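Local atomic coordinates of formimidoylglutamase (Bacillus subtilis, PDB entry 3M1R), a protein that hydrolyses N-formimidoyl-L-glutamate to L-glutamate and formamide in histidine degradation, as a manganese-dependent member of the arginase family. Residues D[159-164]-D[172-177]. Residues are numbered along the deposited sequence; the frame is centred on the assembly and turned at random.
Sequences RNTEDG and FRRLLD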
# COMPACT_ATOMS: atom_id res chain seq x y z
N ARG D 159 -26.25 7.60 -20.33
CA ARG D 159 -25.69 8.96 -20.37
C ARG D 159 -25.72 9.57 -21.76
O ARG D 159 -25.55 8.87 -22.76
CB ARG D 159 -24.25 8.98 -19.84
CG ARG D 159 -24.12 9.25 -18.35
CD ARG D 159 -22.66 9.33 -17.94
NE ARG D 159 -22.49 9.45 -16.49
CZ ARG D 159 -22.24 10.59 -15.85
NH1 ARG D 159 -22.10 10.60 -14.53
NH2 ARG D 159 -22.11 11.72 -16.53
N ASN D 160 -25.90 10.90 -21.84
CA ASN D 160 -25.86 11.59 -23.13
C ASN D 160 -24.47 11.45 -23.74
O ASN D 160 -23.47 11.38 -23.03
CB ASN D 160 -26.27 13.06 -22.99
CG ASN D 160 -25.21 13.92 -22.31
OD1 ASN D 160 -24.17 14.23 -22.90
ND2 ASN D 160 -25.47 14.31 -21.07
N THR D 161 -24.40 11.43 -25.07
CA THR D 161 -23.17 11.06 -25.78
C THR D 161 -22.21 12.21 -26.16
O THR D 161 -21.04 11.97 -26.47
CB THR D 161 -23.50 10.21 -27.04
OG1 THR D 161 -22.32 9.57 -27.54
CG2 THR D 161 -24.13 11.07 -28.13
N GLU D 162 -22.69 13.45 -26.14
CA GLU D 162 -21.93 14.57 -26.70
C GLU D 162 -20.90 15.19 -25.75
O GLU D 162 -19.89 15.76 -26.19
CB GLU D 162 -22.88 15.66 -27.22
CG GLU D 162 -24.14 15.14 -27.89
CD GLU D 162 -25.27 14.94 -26.90
OE1 GLU D 162 -25.59 15.90 -26.16
OE2 GLU D 162 -25.84 13.82 -26.86
N ASP D 163 -21.16 15.07 -24.46
CA ASP D 163 -20.27 15.69 -23.47
C ASP D 163 -18.92 14.96 -23.36
O ASP D 163 -17.86 15.59 -23.35
CB ASP D 163 -20.96 15.79 -22.10
CG ASP D 163 -22.25 16.60 -22.16
OD1 ASP D 163 -22.76 16.85 -23.27
OD2 ASP D 163 -22.76 16.99 -21.08
N GLY D 164 -18.96 13.63 -23.30
CA GLY D 164 -17.74 12.85 -23.16
C GLY D 164 -17.38 12.05 -24.40
O GLY D 164 -16.22 11.70 -24.59
N PHE D 172 -25.93 2.05 -23.24
CA PHE D 172 -27.33 1.70 -23.42
C PHE D 172 -28.18 2.79 -24.07
O PHE D 172 -29.20 2.48 -24.70
CB PHE D 172 -27.95 1.18 -22.12
CG PHE D 172 -27.43 -0.15 -21.74
CD1 PHE D 172 -26.40 -0.27 -20.82
CD2 PHE D 172 -27.94 -1.29 -22.33
CE1 PHE D 172 -25.91 -1.51 -20.50
CE2 PHE D 172 -27.46 -2.53 -22.01
CZ PHE D 172 -26.44 -2.64 -21.10
N ARG D 173 -27.76 4.04 -23.94
CA ARG D 173 -28.40 5.11 -24.71
C ARG D 173 -28.13 4.89 -26.19
O ARG D 173 -29.02 5.04 -27.03
CB ARG D 173 -27.90 6.49 -24.27
CG ARG D 173 -28.77 7.65 -24.77
CD ARG D 173 -28.35 8.98 -24.13
NE ARG D 173 -29.38 10.00 -24.32
CZ ARG D 173 -30.14 10.49 -23.35
NH1 ARG D 173 -31.05 11.42 -23.62
NH2 ARG D 173 -29.97 10.07 -22.10
N ARG D 174 -26.89 4.53 -26.51
CA ARG D 174 -26.52 4.26 -27.89
C ARG D 174 -27.33 3.08 -28.42
O ARG D 174 -27.87 3.15 -29.52
CB ARG D 174 -25.02 3.98 -28.01
CG ARG D 174 -24.20 5.23 -28.29
CD ARG D 174 -22.73 4.90 -28.51
NE ARG D 174 -22.06 5.94 -29.28
CZ ARG D 174 -22.05 6.01 -30.61
NH1 ARG D 174 -22.68 5.08 -31.32
NH2 ARG D 174 -21.42 7.00 -31.23
N LEU D 175 -27.43 2.02 -27.62
CA LEU D 175 -28.20 0.85 -28.03
C LEU D 175 -29.68 1.21 -28.24
O LEU D 175 -30.23 0.95 -29.30
CB LEU D 175 -28.04 -0.30 -27.03
CG LEU D 175 -26.65 -0.93 -26.97
CD1 LEU D 175 -26.41 -1.61 -25.63
CD2 LEU D 175 -26.43 -1.91 -28.12
N LEU D 176 -30.31 1.82 -27.24
CA LEU D 176 -31.72 2.22 -27.35
C LEU D 176 -32.00 3.18 -28.51
O LEU D 176 -32.91 2.95 -29.33
CB LEU D 176 -32.22 2.84 -26.05
CG LEU D 176 -32.90 1.93 -25.03
CD1 LEU D 176 -33.03 0.53 -25.57
CD2 LEU D 176 -32.13 1.91 -23.74
N ASP D 177 -31.23 4.26 -28.58
CA ASP D 177 -31.42 5.27 -29.62
C ASP D 177 -31.33 4.66 -31.02
O ASP D 177 -32.11 5.00 -31.91
CB ASP D 177 -30.42 6.42 -29.46
CG ASP D 177 -30.80 7.39 -28.34
OD1 ASP D 177 -31.95 7.33 -27.86
OD2 ASP D 177 -29.95 8.22 -27.94
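Arg173, in the first turn of helix 171-178, reaches across to the backbone of Arg159 and Asn160 and carries most of this contact. With CG anti to the backbone N (chi1 -166°) and the chain extended as far as NE, its methylenes run out beside the loop, and Arg159 O rests against them: CD comes within 3.1 Å of this carbonyl oxygen, while CB lies 3.7 Å from the same atom. The same CD packs against Asn160 CA at 3.7 Å, and NE, one atom on, is 4.0 Å from that carbon. The guanidinium passes the loop obliquely and finds its partners elsewhere, NH2 donating to Val158 O just before the loop segment and the group forming a cation-pi pair with Tyr203 of helix 198-206. Cutting Arg173 back to an alanine is likely to leave Val158 O without its NH2 donor and to open a gap beside Arg159 O and Asn160 CA. Arg174, one residue on, is a looser neighbour. Its extended chain crosses that of Thr161 at about a right angle, bringing NE to 4.0 Å from Thr161 OG1, too far to bond; NE is buried here without a polar partner, whereas NH1 forms a salt bridge with Glu178 and the guanidinium meets Tyr134 in a cation-pi contact. Asp177 N donates to Arg173 O at 2.8 Å, and its OD1 is hydrogen-bonded to Tyr203 OH. On the loop, Arg159 NH2 forms a salt bridge with Asp19, and Asn160 ND2 a hydrogen bond with Asp21, both of a neighbouring subunit. The arrangement belongs to the parallel alpha/beta fold of the arginase family: the loop after strand 147-152 first supplies Asp153, His155 and Asp157, which bind calcium in this structure at the sites inferred for manganese, and then folds back over the helix it leads into, at the subunit interface.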